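Side-chain contacts in nicotinate phosphoribosyltransferase (Saccharomyces cerevisiae, PDB 1VLP), which catalyses the first step of NAD biosynthesis from nicotinic acid, the ATP-dependent formation of nicotinate ribonucleotide from nicotinate and phosphoribosyl pyrophosphate: residues Asp289-Phe294 and Thr316-His321; Leu258-Asn263 and Asp283-Asp288. One frame throughout, in Å; residues are numbered along the deposited sequence.

Contact 1 of 2, residues Asp289-Phe294 and Thr316-His321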
ATOM      1  N   ASP A 289     -19.719  10.454   0.782  1.00  6.48           N
ATOM      2  CA  ASP A 289     -19.496  11.134   2.047  1.00  3.87           C
ATOM      3  C   ASP A 289     -18.284  12.070   1.922  1.00  3.76           C
ATOM      4  O   ASP A 289     -18.319  13.223   2.400  1.00  4.59           O
ATOM      5  CB  ASP A 289     -19.236  10.152   3.183  1.00  5.85           C
ATOM      6  CG  ASP A 289     -19.021  10.863   4.477  1.00  9.92           C
ATOM      7  OD1 ASP A 289     -20.038  11.380   4.961  1.00  3.33           O
ATOM      8  OD2 ASP A 289     -17.865  10.957   4.958  1.00  8.93           O
ATOM      9  N   PHE A 290     -17.226  11.533   1.301  1.00  4.00           N
ATOM     10  CA  PHE A 290     -15.992  12.286   1.061  1.00  5.50           C
ATOM     11  C   PHE A 290     -16.279  13.572   0.290  1.00  4.41           C
ATOM     12  O   PHE A 290     -15.830  14.663   0.679  1.00  4.35           O
ATOM     13  CB  PHE A 290     -14.941  11.477   0.320  1.00  5.25           C
ATOM     14  CG  PHE A 290     -13.660  12.217   0.163  1.00  6.98           C
ATOM     15  CD1 PHE A 290     -12.704  12.217   1.160  1.00  4.47           C
ATOM     16  CD2 PHE A 290     -13.427  12.970  -0.966  1.00 10.43           C
ATOM     17  CE1 PHE A 290     -11.564  12.941   1.024  1.00  9.22           C
ATOM     18  CE2 PHE A 290     -12.262  13.713  -1.078  1.00  4.10           C
ATOM     19  CZ  PHE A 290     -11.355  13.687  -0.113  1.00  5.97           C
ATOM     20  N   LEU A 291     -17.041  13.448  -0.779  1.00  6.23           N
ATOM     21  CA  LEU A 291     -17.366  14.609  -1.646  1.00  5.76           C
ATOM     22  C   LEU A 291     -18.124  15.760  -0.947  1.00  7.11           C
ATOM     23  O   LEU A 291     -17.940  16.940  -1.292  1.00  4.92           O
ATOM     24  CB  LEU A 291     -18.071  14.121  -2.889  1.00  4.10           C
ATOM     25  CG  LEU A 291     -17.162  13.352  -3.876  1.00  5.43           C
ATOM     26  CD1 LEU A 291     -17.951  12.987  -5.104  1.00  6.42           C
ATOM     27  CD2 LEU A 291     -15.824  14.063  -4.263  1.00  8.83           C
ATOM     28  N   LYS A 292     -18.909  15.475   0.094  1.00  6.21           N
ATOM     29  CA  LYS A 292     -19.592  16.550   0.801  1.00  5.86           C
ATOM     30  C   LYS A 292     -18.656  17.631   1.344  1.00  4.68           C
ATOM     31  O   LYS A 292     -19.069  18.763   1.452  1.00  8.39           O
ATOM     32  CB  LYS A 292     -20.393  16.038   2.007  1.00  6.14           C
ATOM     33  CG  LYS A 292     -21.543  15.135   1.714  1.00 13.45           C
ATOM     34  CD  LYS A 292     -22.113  14.596   3.052  1.00 16.36           C
ATOM     35  CE  LYS A 292     -23.459  13.895   2.844  1.00 25.07           C
ATOM     36  NZ  LYS A 292     -24.166  13.653   4.148  1.00 30.01           N
ATOM     37  N   SER A 293     -17.420  17.269   1.709  1.00  4.11           N
ATOM     38  CA  SER A 293     -16.463  18.234   2.271  1.00  5.09           C
ATOM     39  C   SER A 293     -15.379  18.600   1.303  1.00  4.92           C
ATOM     40  O   SER A 293     -14.456  19.352   1.674  1.00  4.58           O
ATOM     41  CB  SER A 293     -15.811  17.715   3.582  1.00  6.91           C
ATOM     42  OG  SER A 293     -15.209  16.446   3.455  1.00 10.95           O
ATOM     43  N   PHE A 294     -15.424  18.021   0.091  1.00  3.25           N
ATOM     44  CA  PHE A 294     -14.348  18.239  -0.902  1.00  4.95           C
ATOM     45  C   PHE A 294     -14.584  19.484  -1.765  1.00  3.60           C
ATOM     46  O   PHE A 294     -15.085  19.414  -2.913  1.00  4.00           O
ATOM     47  CB  PHE A 294     -14.183  16.996  -1.782  1.00  3.17           C
ATOM     48  CG  PHE A 294     -12.832  16.874  -2.450  1.00  2.57           C
ATOM     49  CD1 PHE A 294     -11.625  17.071  -1.726  1.00  4.46           C
ATOM     50  CD2 PHE A 294     -12.742  16.415  -3.750  1.00  2.00           C
ATOM     51  CE1 PHE A 294     -10.386  16.885  -2.283  1.00  4.48           C
ATOM     52  CE2 PHE A 294     -11.460  16.230  -4.322  1.00  3.21           C
ATOM     53  CZ  PHE A 294     -10.297  16.449  -3.581  1.00  5.90           C
ATOM     54  N   THR A 316     -14.719   7.490 -12.393  1.00  2.00           N
ATOM     55  CA  THR A 316     -14.146   8.567 -13.194  1.00  2.00           C
ATOM     56  C   THR A 316     -15.211   9.607 -13.566  1.00  2.40           C
ATOM     57  O   THR A 316     -14.996  10.818 -13.468  1.00  2.00           O
ATOM     58  CB  THR A 316     -13.479   7.952 -14.466  1.00  2.79           C
ATOM     59  OG1 THR A 316     -12.428   7.033 -14.077  1.00  7.07           O
ATOM     60  CG2 THR A 316     -12.877   9.044 -15.439  1.00  3.72           C
ATOM     61  N   LYS A 317     -16.376   9.124 -13.967  1.00  2.09           N
ATOM     62  CA  LYS A 317     -17.475   9.995 -14.329  1.00  2.00           C
ATOM     63  C   LYS A 317     -17.892  10.837 -13.135  1.00  2.00           C
ATOM     64  O   LYS A 317     -18.115  12.031 -13.290  1.00  2.00           O
ATOM     65  CB  LYS A 317     -18.630   9.180 -14.893  1.00  2.00           C
ATOM     66  CG  LYS A 317     -18.305   8.591 -16.283  1.00  2.00           C
ATOM     67  CD  LYS A 317     -19.549   8.124 -17.050  1.00 10.76           C
ATOM     68  CE  LYS A 317     -20.293   7.060 -16.394  1.00 14.47           C
ATOM     69  NZ  LYS A 317     -21.344   6.483 -17.338  1.00  9.24           N
ATOM     70  N   LYS A 318     -17.995  10.187 -11.976  1.00  2.00           N
ATOM     71  CA  LYS A 318     -18.497  10.824 -10.749  1.00  2.00           C
ATOM     72  C   LYS A 318     -17.557  11.959 -10.327  1.00  2.00           C
ATOM     73  O   LYS A 318     -18.000  13.081  -9.971  1.00  2.00           O
ATOM     74  CB  LYS A 318     -18.645   9.790  -9.630  1.00  2.00           C
ATOM     75  CG  LYS A 318     -19.092  10.364  -8.288  1.00  6.48           C
ATOM     76  CD  LYS A 318     -19.251   9.275  -7.208  1.00 11.53           C
ATOM     77  CE  LYS A 318     -20.676   8.782  -7.145  1.00 18.29           C
ATOM     78  NZ  LYS A 318     -20.735   7.651  -6.208  1.00 24.00           N
ATOM     79  N   ILE A 319     -16.263  11.650 -10.311  1.00  2.00           N
ATOM     80  CA  ILE A 319     -15.217  12.609  -9.936  1.00  2.00           C
ATOM     81  C   ILE A 319     -15.099  13.774 -10.925  1.00  2.00           C
ATOM     82  O   ILE A 319     -14.955  14.934 -10.513  1.00  2.00           O
ATOM     83  CB  ILE A 319     -13.833  11.884  -9.801  1.00  2.73           C
ATOM     84  CG1 ILE A 319     -13.840  10.996  -8.568  1.00  5.08           C
ATOM     85  CG2 ILE A 319     -12.707  12.861  -9.725  1.00  3.27           C
ATOM     86  CD1 ILE A 319     -14.139  11.718  -7.250  1.00  8.74           C
ATOM     87  N   SER A 320     -15.179  13.477 -12.214  1.00  2.00           N
ATOM     88  CA  SER A 320     -15.154  14.499 -13.249  1.00  2.00           C
ATOM     89  C   SER A 320     -16.289  15.485 -13.089  1.00  2.00           C
ATOM     90  O   SER A 320     -16.078  16.696 -13.107  1.00  2.69           O
ATOM     91  CB  SER A 320     -15.199  13.857 -14.656  1.00  2.00           C
ATOM     92  OG  SER A 320     -15.304  14.844 -15.663  1.00  2.00           O
ATOM     93  N   HIS A 321     -17.506  14.974 -12.916  1.00  2.00           N
ATOM     94  CA  HIS A 321     -18.657  15.833 -12.635  1.00  2.00           C
ATOM     95  C   HIS A 321     -18.399  16.684 -11.395  1.00  2.00           C
ATOM     96  O   HIS A 321     -18.690  17.854 -11.382  1.00  2.00           O
ATOM     97  CB  HIS A 321     -19.913  14.978 -12.446  1.00  2.00           C
ATOM     98  CG  HIS A 321     -21.087  15.749 -11.879  1.00  5.97           C
ATOM     99  ND1 HIS A 321     -21.706  16.744 -12.586  1.00  8.00           N
ATOM    100  CD2 HIS A 321     -21.717  15.687 -10.681  1.00  8.41           C
ATOM    101  CE1 HIS A 321     -22.672  17.278 -11.859  1.00  3.48           C
ATOM    102  NE2 HIS A 321     -22.720  16.639 -10.700  1.00  4.32           N
TER
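Next to the touch between Leu291 and Ile319, the ring of Phe294 takes Phe290 CE2 on one face, 3.4 Å above its plane and displaced toward the rim. Both aromatics belong to the 289-294 side, and Val305 of strand 304-307 touches both Phe294 and Ile319, so that strand lies against both segments. The bridge itself is aliphatic. Leu291 has CG anti to its carbonyl carbon (chi1 -71°), which directs the isobutyl group at the opposing helix with its methyls divided between two neighbours. CD2 meets Ile319 CD1 at 4.2 Å, the two side chains slanting past each other, while CD1 lies 4.3 Å from Lys318 CG. Ile319 reaches across with the end of its longer branch, CD1, whereas CG2 stands anti to the backbone N. Lys318 meets Leu291 through CG of its aliphatic stem, while its NZ forms a salt bridge with Asp288. With just 100 Å² buried in total and nothing polar joining the two segments directly, the evidence is for a light van der Waals contact between outer helices of the α/β barrel, whose charged border is supplied by Lys318.

Contact 2 of 2, residues Leu258-Asn263 and Asp283-Asp288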
ATOM      1  N   LEU A 258     -19.125  11.002  11.163  1.00  7.48           N
ATOM      2  CA  LEU A 258     -19.773  12.126  10.441  1.00 11.74           C
ATOM      3  C   LEU A 258     -18.731  13.180  10.013  1.00  8.74           C
ATOM      4  O   LEU A 258     -18.855  13.762   8.951  1.00  8.20           O
ATOM      5  CB  LEU A 258     -20.860  12.767  11.306  1.00 15.96           C
ATOM      6  CG  LEU A 258     -21.784  13.790  10.628  1.00 19.26           C
ATOM      7  CD1 LEU A 258     -22.582  13.135   9.502  1.00 18.09           C
ATOM      8  CD2 LEU A 258     -22.720  14.422  11.645  1.00 15.66           C
ATOM      9  N   HIS A 259     -17.718  13.423  10.839  1.00  7.47           N
ATOM     10  CA  HIS A 259     -16.714  14.427  10.509  1.00  7.19           C
ATOM     11  C   HIS A 259     -15.335  13.884  10.192  1.00  6.45           C
ATOM     12  O   HIS A 259     -14.398  14.655  10.074  1.00  8.17           O
ATOM     13  CB  HIS A 259     -16.615  15.446  11.638  1.00 10.31           C
ATOM     14  CG  HIS A 259     -17.932  16.047  12.010  1.00 13.38           C
ATOM     15  ND1 HIS A 259     -18.536  15.818  13.226  1.00 17.56           N
ATOM     16  CD2 HIS A 259     -18.767  16.859  11.319  1.00 14.87           C
ATOM     17  CE1 HIS A 259     -19.680  16.484  13.275  1.00 24.61           C
ATOM     18  NE2 HIS A 259     -19.844  17.119  12.129  1.00 14.85           N
ATOM     19  N   ALA A 260     -15.206  12.565  10.048  1.00  5.18           N
ATOM     20  CA  ALA A 260     -13.894  11.913   9.919  1.00  4.10           C
ATOM     21  C   ALA A 260     -13.154  12.285   8.617  1.00  4.19           C
ATOM     22  O   ALA A 260     -11.958  12.541   8.660  1.00  2.75           O
ATOM     23  CB  ALA A 260     -14.046  10.424  10.002  1.00  2.71           C
ATOM     24  N   ASN A 261     -13.850  12.355   7.481  1.00  2.61           N
ATOM     25  CA  ASN A 261     -13.160  12.701   6.229  1.00  2.27           C
ATOM     26  C   ASN A 261     -12.522  14.095   6.312  1.00  3.77           C
ATOM     27  O   ASN A 261     -11.346  14.258   6.027  1.00  4.01           O
ATOM     28  CB  ASN A 261     -14.051  12.511   5.013  1.00  4.51           C
ATOM     29  CG  ASN A 261     -13.978  11.094   4.450  1.00  2.48           C
ATOM     30  OD1 ASN A 261     -12.889  10.557   4.258  1.00  3.27           O
ATOM     31  ND2 ASN A 261     -15.130  10.515   4.144  1.00  3.94           N
ATOM     32  N   LYS A 262     -13.277  15.063   6.796  1.00  2.38           N
ATOM     33  CA  LYS A 262     -12.772  16.434   6.944  1.00  5.42           C
ATOM     34  C   LYS A 262     -11.680  16.495   8.004  1.00  4.40           C
ATOM     35  O   LYS A 262     -10.647  17.116   7.807  1.00  4.01           O
ATOM     36  CB  LYS A 262     -13.928  17.365   7.298  1.00  7.65           C
ATOM     37  CG  LYS A 262     -13.489  18.823   7.483  1.00 13.51           C
ATOM     38  CD  LYS A 262     -14.594  19.821   7.204  1.00 22.62           C
ATOM     39  CE  LYS A 262     -14.042  21.259   7.209  1.00 22.21           C
ATOM     40  NZ  LYS A 262     -13.165  21.492   8.427  1.00 21.76           N
ATOM     41  N   ASN A 263     -11.881  15.816   9.138  1.00  5.99           N
ATOM     42  CA  ASN A 263     -10.881  15.839  10.205  1.00  4.36           C
ATOM     43  C   ASN A 263      -9.580  15.221   9.747  1.00  3.77           C
ATOM     44  O   ASN A 263      -8.501  15.744  10.053  1.00  3.56           O
ATOM     45  CB  ASN A 263     -11.384  15.124  11.443  1.00  6.84           C
ATOM     46  CG  ASN A 263     -12.405  15.945  12.203  1.00  6.85           C
ATOM     47  OD1 ASN A 263     -12.443  17.161  12.078  1.00  9.68           O
ATOM     48  ND2 ASN A 263     -13.244  15.278  12.998  1.00 11.78           N
ATOM     49  N   ASP A 283     -12.798   6.709  -0.964  1.00  5.99           N
ATOM     50  CA  ASP A 283     -13.777   5.607  -0.859  1.00  6.84           C
ATOM     51  C   ASP A 283     -13.896   4.929   0.519  1.00  4.84           C
ATOM     52  O   ASP A 283     -14.763   4.076   0.717  1.00  4.16           O
ATOM     53  CB  ASP A 283     -13.496   4.523  -1.891  1.00  7.56           C
ATOM     54  CG  ASP A 283     -12.156   3.806  -1.667  1.00 11.26           C
ATOM     55  OD1 ASP A 283     -11.130   4.505  -1.515  1.00 11.21           O
ATOM     56  OD2 ASP A 283     -12.116   2.551  -1.678  1.00 17.00           O
ATOM     57  N   THR A 284     -13.082   5.362   1.469  1.00  4.86           N
ATOM     58  CA  THR A 284     -12.992   4.657   2.770  1.00  6.93           C
ATOM     59  C   THR A 284     -14.381   4.486   3.419  1.00  4.73           C
ATOM     60  O   THR A 284     -14.740   3.369   3.897  1.00  6.51           O
ATOM     61  CB  THR A 284     -12.054   5.378   3.701  1.00  7.66           C
ATOM     62  OG1 THR A 284     -10.823   5.636   3.007  1.00  5.88           O
ATOM     63  CG2 THR A 284     -11.787   4.514   4.989  1.00  8.26           C
ATOM     64  N   PHE A 285     -15.133   5.577   3.482  1.00  5.02           N
ATOM     65  CA  PHE A 285     -16.519   5.584   3.984  1.00  2.59           C
ATOM     66  C   PHE A 285     -17.490   5.930   2.848  1.00  4.31           C
ATOM     67  O   PHE A 285     -18.533   6.491   3.087  1.00  5.83           O
ATOM     68  CB  PHE A 285     -16.696   6.539   5.163  1.00  3.64           C
ATOM     69  CG  PHE A 285     -15.823   6.189   6.317  1.00  3.27           C
ATOM     70  CD1 PHE A 285     -15.678   4.847   6.689  1.00  5.29           C
ATOM     71  CD2 PHE A 285     -15.090   7.152   6.975  1.00  5.98           C
ATOM     72  CE1 PHE A 285     -14.800   4.481   7.705  1.00  8.45           C
ATOM     73  CE2 PHE A 285     -14.236   6.803   8.006  1.00 13.18           C
ATOM     74  CZ  PHE A 285     -14.085   5.465   8.357  1.00  9.20           C
ATOM     75  N   GLY A 286     -17.071   5.592   1.643  1.00  5.16           N
ATOM     76  CA  GLY A 286     -17.831   5.811   0.421  1.00  5.91           C
ATOM     77  C   GLY A 286     -17.506   7.175  -0.155  1.00  5.97           C
ATOM     78  O   GLY A 286     -17.390   8.148   0.558  1.00  2.84           O
ATOM     79  N   THR A 287     -17.286   7.218  -1.451  1.00  4.61           N
ATOM     80  CA  THR A 287     -16.934   8.477  -2.105  1.00  7.31           C
ATOM     81  C   THR A 287     -17.953   9.637  -1.936  1.00  5.41           C
ATOM     82  O   THR A 287     -17.553  10.793  -1.775  1.00  4.12           O
ATOM     83  CB  THR A 287     -16.562   8.190  -3.558  1.00  6.55           C
ATOM     84  OG1 THR A 287     -15.364   7.408  -3.572  1.00  7.48           O
ATOM     85  CG2 THR A 287     -16.335   9.488  -4.309  1.00 10.06           C
ATOM     86  N   ASP A 288     -19.244   9.334  -1.892  1.00  5.20           N
ATOM     87  CA  ASP A 288     -20.265  10.353  -1.618  1.00  5.42           C
ATOM     88  C   ASP A 288     -20.064  11.153  -0.307  1.00  7.02           C
ATOM     89  O   ASP A 288     -20.243  12.400  -0.276  1.00  6.40           O
ATOM     90  CB  ASP A 288     -21.638   9.688  -1.624  1.00  8.30           C
ATOM     91  CG  ASP A 288     -22.079   9.232  -3.003  1.00 16.36           C
ATOM     92  OD1 ASP A 288     -21.485   9.663  -4.005  1.00 14.80           O
ATOM     93  OD2 ASP A 288     -23.026   8.419  -3.077  1.00 23.19           O
TER
HETATM   94  O   HOH W   1     -15.030   8.245   2.373  1.00  2.00           O
HETATM   95  O   HOH W   2     -12.277   8.602   2.412  1.00  3.54           O
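Ala260 and the amide end of Asn261, in the first turn of helix 260-272, approach Phe285, in the turn between strand 279-281 and helix 287-291, a β-to-α connection of the α/β barrel typical of type II phosphoribosyltransferases. His259 holds the N-cap position, and its O accepts from Asn263 N at 2.9 Å, an early bond of that helix. Ala260 supplies the apolar touch: its CB lies 4.1 Å from Phe285 CE2, approaching the ring obliquely, while Thr284 CG2 lies above one ring face, offset toward its rim, and Tyr257 meets the ring edge-to-face. Asn261 follows with the polar half, with a water at each end of its amide. ND2 donates to water 1 at 2.9 Å and is also bonded to Asp289 OD2, so two acceptors grip this nitrogen and should fix the amide's rotation. OD1 can accept from water 2, 2.8 Å away, and that water receives a weak bond from Thr284 N. These buried bridges join the helix start to the type I turn Asp283-Gly286, in which Gly286, with phi 89°, is the N-cap of the next helix. Thr284 OG1 is hydrogen-bonded to ND1 of His244, the residue probably phosphorylated in the catalytic cycle and unmodified here. Water 1 also accepts from Phe285 N at 2.9 Å and can donate to Gly286 O at 3.0 Å.

In the fold
Following the chain from the N terminus, contact 2 comes first: residues 258-263 open a loop that runs through helix 260-272 and strand 279-281 and closes at 283-288. Contact 1 begins at the very next residue, 289, and closes at 316-321 after passing strand 304-307. The two loops are therefore in series, neither nested nor crossed, with short helix 287-291 shared between them. Their centres lie about 11 Å apart on the same side of the chain's centre. Bonds also pass between them, since Asp288 and Asp289 each pair with a residue of the other contact. Together they link helices 260-272, 287-291 and 312-326, which precede or follow the adjacent strands 279-281 and 304-307 in the chain.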